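Local coordinates for transcriptional regulator, GntR family (Ralstonia eutropha, PDB 3IHU), which probably binds DNA as a transcription factor of the GntR family, pairing a winged-helix domain with an all-helical FCD domain, at residues S16-G28 with F49-L63. Residues are numbered along the deposited sequence; the frame is centred on the assembly and turned at random.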
ATOM      1  N   SER A  16       7.764  17.173   3.717  1.00 31.01           N
ATOM      2  CA  SER A  16       6.936  18.326   4.213  1.00 30.28           C
ATOM      3  C   SER A  16       6.088  17.915   5.426  1.00 29.59           C
ATOM      4  O   SER A  16       5.782  16.731   5.618  1.00 29.02           O
ATOM      5  CB  SER A  16       6.019  18.859   3.102  1.00 30.44           C
ATOM      6  OG  SER A  16       4.899  17.992   2.905  1.00 30.52           O
ATOM      7  N   ALA A  17       5.691  18.898   6.231  1.00 28.82           N
ATOM      8  CA  ALA A  17       4.835  18.641   7.396  1.00 28.70           C
ATOM      9  C   ALA A  17       3.528  17.945   6.975  1.00 28.56           C
ATOM     10  O   ALA A  17       3.017  17.075   7.700  1.00 29.46           O
ATOM     11  CB  ALA A  17       4.549  19.941   8.186  1.00 27.54           C
ATOM     12  N   SER A  18       3.007  18.318   5.800  1.00 28.56           N
ATOM     13  CA  SER A  18       1.767  17.749   5.230  1.00 28.70           C
ATOM     14  C   SER A  18       1.910  16.276   4.939  1.00 28.23           C
ATOM     15  O   SER A  18       0.965  15.479   5.164  1.00 28.13           O
ATOM     16  CB  SER A  18       1.409  18.489   3.925  1.00 29.35           C
ATOM     17  OG  SER A  18       0.326  17.894   3.227  1.00 32.99           O
ATOM     18  N   ASP A  19       3.080  15.907   4.418  1.00 27.35           N
ATOM     19  CA  ASP A  19       3.398  14.521   4.143  1.00 27.52           C
ATOM     20  C   ASP A  19       3.310  13.619   5.375  1.00 27.10           C
ATOM     21  O   ASP A  19       2.904  12.466   5.257  1.00 28.02           O
ATOM     22  CB  ASP A  19       4.810  14.383   3.554  1.00 27.58           C
ATOM     23  CG  ASP A  19       4.899  14.835   2.083  1.00 29.59           C
ATOM     24  OD1 ASP A  19       3.856  15.196   1.459  1.00 29.93           O
ATOM     25  OD2 ASP A  19       6.038  14.849   1.556  1.00 30.12           O
ATOM     26  N   THR A  20       3.678  14.129   6.538  1.00 26.41           N
ATOM     27  CA  THR A  20       3.718  13.309   7.733  1.00 26.08           C
ATOM     28  C   THR A  20       2.307  12.907   8.153  1.00 24.97           C
ATOM     29  O   THR A  20       2.099  11.805   8.635  1.00 24.55           O
ATOM     30  CB  THR A  20       4.408  13.990   8.946  1.00 26.67           C
ATOM     31  OG1 THR A  20       3.492  14.883   9.570  1.00 28.65           O
ATOM     32  CG2 THR A  20       5.713  14.725   8.581  1.00 26.00           C
ATOM     33  N   VAL A  21       1.332  13.784   7.945  1.00 23.81           N
ATOM     34  CA  VAL A  21      -0.086  13.419   8.147  1.00 23.34           C
ATOM     35  C   VAL A  21      -0.636  12.538   7.008  1.00 23.91           C
ATOM     36  O   VAL A  21      -1.406  11.565   7.224  1.00 22.85           O
ATOM     37  CB  VAL A  21      -0.946  14.683   8.296  1.00 23.05           C
ATOM     38  CG1 VAL A  21      -2.380  14.320   8.556  1.00 22.69           C
ATOM     39  CG2 VAL A  21      -0.378  15.586   9.409  1.00 22.01           C
ATOM     40  N   PHE A  22      -0.291  12.893   5.786  1.00 23.87           N
ATOM     41  CA  PHE A  22      -0.765  12.136   4.618  1.00 24.53           C
ATOM     42  C   PHE A  22      -0.306  10.678   4.699  1.00 24.99           C
ATOM     43  O   PHE A  22      -1.123   9.752   4.648  1.00 23.93           O
ATOM     44  CB  PHE A  22      -0.243  12.776   3.347  1.00 24.64           C
ATOM     45  CG  PHE A  22      -0.690  12.098   2.076  1.00 27.56           C
ATOM     46  CD1 PHE A  22      -1.959  12.298   1.573  1.00 30.64           C
ATOM     47  CD2 PHE A  22       0.196  11.309   1.353  1.00 33.28           C
ATOM     48  CE1 PHE A  22      -2.354  11.709   0.377  1.00 32.25           C
ATOM     49  CE2 PHE A  22      -0.208  10.710   0.152  1.00 34.27           C
ATOM     50  CZ  PHE A  22      -1.481  10.917  -0.319  1.00 32.79           C
ATOM     51  N   PHE A  23       0.986  10.484   4.897  1.00 25.51           N
ATOM     52  CA  PHE A  23       1.522   9.135   4.987  1.00 26.92           C
ATOM     53  C   PHE A  23       1.234   8.463   6.331  1.00 26.03           C
ATOM     54  O   PHE A  23       1.045   7.239   6.384  1.00 27.20           O
ATOM     55  CB  PHE A  23       3.006   9.135   4.637  1.00 26.92           C
ATOM     56  CG  PHE A  23       3.260   9.455   3.191  1.00 31.04           C
ATOM     57  CD1 PHE A  23       2.877   8.546   2.186  1.00 35.14           C
ATOM     58  CD2 PHE A  23       3.862  10.646   2.816  1.00 34.89           C
ATOM     59  CE1 PHE A  23       3.102   8.834   0.830  1.00 35.36           C
ATOM     60  CE2 PHE A  23       4.076  10.943   1.467  1.00 36.27           C
ATOM     61  CZ  PHE A  23       3.700  10.034   0.477  1.00 36.65           C
ATOM     62  N   GLY A  24       1.181   9.254   7.400  1.00 25.28           N
ATOM     63  CA  GLY A  24       0.817   8.752   8.709  1.00 23.87           C
ATOM     64  C   GLY A  24      -0.560   8.123   8.794  1.00 23.23           C
ATOM     65  O   GLY A  24      -0.738   7.093   9.479  1.00 21.44           O
ATOM     66  N   ILE A  25      -1.552   8.717   8.117  1.00 22.46           N
ATOM     67  CA  ILE A  25      -2.899   8.163   8.179  1.00 22.87           C
ATOM     68  C   ILE A  25      -2.975   6.923   7.285  1.00 24.42           C
ATOM     69  O   ILE A  25      -3.600   5.935   7.617  1.00 23.26           O
ATOM     70  CB  ILE A  25      -3.958   9.201   7.831  1.00 23.30           C
ATOM     71  CG1 ILE A  25      -4.108  10.196   9.002  1.00 21.05           C
ATOM     72  CG2 ILE A  25      -5.284   8.524   7.519  1.00 23.14           C
ATOM     73  CD1 ILE A  25      -4.861  11.464   8.614  1.00 22.67           C
HETATM   74  N   MSE A  26      -2.286   6.965   6.170  1.00 25.89           N
HETATM   75  CA  MSE A  26      -2.256   5.801   5.283  1.00 28.05           C
HETATM   76  C   MSE A  26      -1.516   4.635   5.932  1.00 26.94           C
HETATM   77  O   MSE A  26      -2.041   3.525   5.957  1.00 27.02           O
HETATM   78  CB  MSE A  26      -1.713   6.181   3.899  1.00 28.57           C
HETATM   79  CG  MSE A  26      -2.905   6.365   2.929  1.00 32.90           C
HETATM   80 SE   MSE A  26      -2.492   7.287   1.345  0.75 43.55          SE
HETATM   81  CE  MSE A  26      -0.555   7.087   1.409  1.00 35.42           C
ATOM     82  N   SER A  27      -0.364   4.892   6.526  1.00 27.48           N
ATOM     83  CA  SER A  27       0.319   3.821   7.244  1.00 27.84           C
ATOM     84  C   SER A  27      -0.450   3.324   8.483  1.00 26.38           C
ATOM     85  O   SER A  27      -0.524   2.111   8.712  1.00 25.90           O
ATOM     86  CB  SER A  27       1.731   4.208   7.633  1.00 27.84           C
ATOM     87  OG  SER A  27       1.701   5.379   8.406  1.00 33.27           O
ATOM     88  N   GLY A  28      -1.023   4.250   9.257  1.00 24.18           N
ATOM     89  CA  GLY A  28      -1.866   3.897  10.398  1.00 22.49           C
ATOM     90  C   GLY A  28      -3.060   3.023  10.038  1.00 21.61           C
ATOM     91  O   GLY A  28      -3.423   2.132  10.793  1.00 20.28           O
ATOM     92  N   PHE A  49       0.206  14.361  15.267  1.00 16.22           N
ATOM     93  CA  PHE A  49       1.335  14.402  14.349  1.00 16.09           C
ATOM     94  C   PHE A  49       2.352  15.475  14.666  1.00 16.25           C
ATOM     95  O   PHE A  49       3.429  15.514  14.091  1.00 16.83           O
ATOM     96  CB  PHE A  49       0.816  14.462  12.912  1.00 16.24           C
ATOM     97  CG  PHE A  49       0.222  13.181  12.459  1.00 17.28           C
ATOM     98  CD1 PHE A  49       1.041  12.085  12.217  1.00 19.17           C
ATOM     99  CD2 PHE A  49      -1.148  13.044  12.277  1.00 19.24           C
ATOM    100  CE1 PHE A  49       0.504  10.872  11.799  1.00 21.00           C
ATOM    101  CE2 PHE A  49      -1.692  11.839  11.837  1.00 20.51           C
ATOM    102  CZ  PHE A  49      -0.873  10.753  11.590  1.00 21.73           C
ATOM    103  N   GLY A  50       2.036  16.346  15.605  1.00 15.27           N
ATOM    104  CA  GLY A  50       2.917  17.438  15.914  1.00 15.17           C
ATOM    105  C   GLY A  50       3.111  18.418  14.782  1.00 15.09           C
ATOM    106  O   GLY A  50       4.150  19.032  14.687  1.00 14.83           O
ATOM    107  N   VAL A  51       2.098  18.628  13.957  1.00 16.37           N
ATOM    108  CA  VAL A  51       2.187  19.648  12.893  1.00 17.11           C
ATOM    109  C   VAL A  51       1.052  20.661  13.074  1.00 18.02           C
ATOM    110  O   VAL A  51       0.181  20.463  13.919  1.00 18.76           O
ATOM    111  CB  VAL A  51       2.137  18.989  11.511  1.00 17.60           C
ATOM    112  CG1 VAL A  51       3.259  17.934  11.378  1.00 18.38           C
ATOM    113  CG2 VAL A  51       0.782  18.342  11.281  1.00 14.91           C
ATOM    114  N   GLY A  52       1.069  21.748  12.297  1.00 18.25           N
ATOM    115  CA  GLY A  52       0.083  22.821  12.437  1.00 17.27           C
ATOM    116  C   GLY A  52      -1.175  22.582  11.606  1.00 17.40           C
ATOM    117  O   GLY A  52      -1.213  21.691  10.727  1.00 16.39           O
ATOM    118  N   ARG A  53      -2.181  23.402  11.887  1.00 17.10           N
ATOM    119  CA  ARG A  53      -3.453  23.385  11.196  1.00 18.26           C
ATOM    120  C   ARG A  53      -3.346  23.388   9.673  1.00 18.73           C
ATOM    121  O   ARG A  53      -3.940  22.514   9.035  1.00 17.89           O
ATOM    122  CB  ARG A  53      -4.327  24.541  11.626  1.00 17.95           C
ATOM    123  CG  ARG A  53      -4.730  24.482  13.076  1.00 19.48           C
ATOM    124  CD  ARG A  53      -5.477  25.742  13.466  1.00 20.47           C
ATOM    125  NE  ARG A  53      -5.755  25.813  14.911  1.00 23.19           N
ATOM    126  CZ  ARG A  53      -6.704  25.099  15.535  1.00 27.33           C
ATOM    127  NH1 ARG A  53      -7.477  24.247  14.861  1.00 30.70           N
ATOM    128  NH2 ARG A  53      -6.904  25.229  16.844  1.00 28.20           N
ATOM    129  N   ASN A  54      -2.599  24.325   9.086  1.00 18.66           N
ATOM    130  CA  ASN A  54      -2.484  24.360   7.608  1.00 19.87           C
ATOM    131  C   ASN A  54      -2.027  23.036   7.036  1.00 19.88           C
ATOM    132  O   ASN A  54      -2.602  22.551   6.051  1.00 21.36           O
ATOM    133  CB  ASN A  54      -1.601  25.525   7.093  1.00 19.51           C
ATOM    134  CG  ASN A  54      -2.313  26.869   7.164  1.00 21.50           C
ATOM    135  OD1 ASN A  54      -3.507  26.918   7.499  1.00 25.09           O
ATOM    136  ND2 ASN A  54      -1.586  27.983   6.859  1.00 19.54           N
ATOM    137  N   SER A  55      -1.027  22.420   7.661  1.00 19.60           N
ATOM    138  CA  SER A  55      -0.530  21.135   7.188  1.00 19.38           C
ATOM    139  C   SER A  55      -1.576  20.015   7.317  1.00 19.03           C
ATOM    140  O   SER A  55      -1.691  19.204   6.403  1.00 18.30           O
ATOM    141  CB  SER A  55       0.787  20.737   7.892  1.00 19.86           C
ATOM    142  OG  SER A  55       1.783  21.727   7.675  1.00 20.81           O
ATOM    143  N   VAL A  56      -2.335  19.983   8.413  1.00 18.72           N
ATOM    144  CA  VAL A  56      -3.433  19.010   8.549  1.00 19.27           C
ATOM    145  C   VAL A  56      -4.432  19.206   7.419  1.00 20.18           C
ATOM    146  O   VAL A  56      -4.764  18.269   6.722  1.00 21.13           O
ATOM    147  CB  VAL A  56      -4.169  19.104   9.902  1.00 19.32           C
ATOM    148  CG1 VAL A  56      -5.453  18.255   9.879  1.00 19.53           C
ATOM    149  CG2 VAL A  56      -3.236  18.693  11.049  1.00 17.95           C
ATOM    150  N   ARG A  57      -4.872  20.441   7.229  1.00 20.86           N
ATOM    151  CA  ARG A  57      -5.837  20.742   6.201  1.00 21.60           C
ATOM    152  C   ARG A  57      -5.370  20.281   4.827  1.00 22.26           C
ATOM    153  O   ARG A  57      -6.122  19.651   4.085  1.00 21.82           O
ATOM    154  CB  ARG A  57      -6.130  22.230   6.209  1.00 21.81           C
ATOM    155  CG  ARG A  57      -6.934  22.616   7.409  1.00 22.52           C
ATOM    156  CD  ARG A  57      -7.233  24.094   7.441  1.00 22.83           C
ATOM    157  NE  ARG A  57      -7.644  24.461   8.794  1.00 23.56           N
ATOM    158  CZ  ARG A  57      -7.696  25.693   9.283  1.00 24.82           C
ATOM    159  NH1 ARG A  57      -7.377  26.758   8.536  1.00 26.81           N
ATOM    160  NH2 ARG A  57      -8.077  25.869  10.543  1.00 25.53           N
ATOM    161  N   GLU A  58      -4.120  20.583   4.505  1.00 23.32           N
ATOM    162  CA  GLU A  58      -3.533  20.192   3.243  1.00 24.01           C
ATOM    163  C   GLU A  58      -3.443  18.675   3.097  1.00 24.39           C
ATOM    164  O   GLU A  58      -3.760  18.115   2.030  1.00 23.74           O
ATOM    165  CB  GLU A  58      -2.146  20.831   3.097  1.00 24.63           C
ATOM    166  CG  GLU A  58      -1.424  20.355   1.848  1.00 28.13           C
ATOM    167  CD  GLU A  58      -0.034  20.960   1.684  1.00 31.53           C
ATOM    168  OE1 GLU A  58       0.173  22.122   2.105  1.00 35.12           O
ATOM    169  OE2 GLU A  58       0.844  20.253   1.146  1.00 34.16           O
ATOM    170  N   ALA A  59      -3.007  17.995   4.163  1.00 23.60           N
ATOM    171  CA  ALA A  59      -2.932  16.537   4.147  1.00 23.40           C
ATOM    172  C   ALA A  59      -4.334  15.939   3.961  1.00 22.66           C
ATOM    173  O   ALA A  59      -4.515  14.984   3.184  1.00 23.69           O
ATOM    174  CB  ALA A  59      -2.275  16.017   5.406  1.00 21.89           C
ATOM    175  N   LEU A  60      -5.323  16.488   4.659  1.00 22.21           N
ATOM    176  CA  LEU A  60      -6.694  15.998   4.538  1.00 22.14           C
ATOM    177  C   LEU A  60      -7.216  16.194   3.106  1.00 23.79           C
ATOM    178  O   LEU A  60      -7.847  15.273   2.560  1.00 22.39           O
ATOM    179  CB  LEU A  60      -7.643  16.650   5.563  1.00 21.35           C
ATOM    180  CG  LEU A  60      -7.413  16.121   6.991  1.00 21.47           C
ATOM    181  CD1 LEU A  60      -8.244  16.834   8.047  1.00 18.01           C
ATOM    182  CD2 LEU A  60      -7.654  14.593   7.065  1.00 21.03           C
ATOM    183  N   GLN A  61      -6.927  17.357   2.509  1.00 23.53           N
ATOM    184  CA  GLN A  61      -7.293  17.623   1.104  1.00 24.74           C
ATOM    185  C   GLN A  61      -6.706  16.551   0.205  1.00 25.23           C
ATOM    186  O   GLN A  61      -7.421  16.016  -0.643  1.00 25.73           O
ATOM    187  CB  GLN A  61      -6.842  19.042   0.629  1.00 24.11           C
ATOM    188  N   ARG A  62      -5.424  16.230   0.400  1.00 25.76           N
ATOM    189  CA  ARG A  62      -4.743  15.239  -0.430  1.00 26.76           C
ATOM    190  C   ARG A  62      -5.339  13.827  -0.234  1.00 26.99           C
ATOM    191  O   ARG A  62      -5.458  13.037  -1.190  1.00 27.16           O
ATOM    192  CB  ARG A  62      -3.250  15.205  -0.126  1.00 27.17           C
ATOM    193  CG  ARG A  62      -2.449  16.375  -0.685  1.00 29.52           C
ATOM    194  CD  ARG A  62      -1.122  16.562   0.037  1.00 31.49           C
ATOM    195  NE  ARG A  62      -0.212  15.445  -0.200  1.00 33.81           N
ATOM    196  CZ  ARG A  62       0.960  15.277   0.419  1.00 35.21           C
ATOM    197  NH1 ARG A  62       1.381  16.149   1.339  1.00 34.99           N
ATOM    198  NH2 ARG A  62       1.717  14.232   0.118  1.00 35.46           N
ATOM    199  N   LEU A  63      -5.680  13.509   1.017  1.00 26.99           N
ATOM    200  CA  LEU A  63      -6.316  12.216   1.350  1.00 26.37           C
ATOM    201  C   LEU A  63      -7.734  12.092   0.721  1.00 27.36           C
ATOM    202  O   LEU A  63      -8.116  11.010   0.235  1.00 28.18           O
ATOM    203  CB  LEU A  63      -6.388  12.055   2.870  1.00 25.70           C
ATOM    204  CG  LEU A  63      -5.084  11.673   3.563  1.00 24.69           C
ATOM    205  CD1 LEU A  63      -5.200  11.845   5.072  1.00 19.49           C
ATOM    206  CD2 LEU A  63      -4.616  10.233   3.136  1.00 23.01           C
TER
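Arg62 lays its guanidinium over one face of the Phe22 ring, CZ standing 4.3 Å from the ring centroid with the two planes 21° apart, a stacked cation-pi pair. With chi1 of Phe22 at -179°, CG lies anti to the backbone N, which carries the ring out across the arginine side chain at about a right angle. The guanidinium edge is left for polar partners: NH1 and NH2 both grip Asp19 OD1, each at 2.7 Å, in a salt bridge. OD1 lies near the guanidinium plane; NH1 meets it nearly along its C-O bond, NH2 from above the carboxylate plane. NH1 also donates a bent bond to Ser18 OG at 2.8 Å, and that hydroxyl donates a weak one to Glu58 OE2. Stack and edge bonds together fix the guanidinium's rotation.

Small Ala59 lets the axes of 17-28 and 53-63 come within 8.0 Å, crossing at -46°. Leu63 sits as a knob among Val21, Phe22, Ile25 and selenomethionine Met26, CD1 against Ile25 CD1. The Phe49 ring takes Val21 CA over its centre, while Gly24, lacking a side chain, makes room for the ring's rim. Helix 53-65 follows helix 42-49 across a short turn and is probably the recognition helix of the GntR winged helix-turn-helix, with helix 17-31 packed against it.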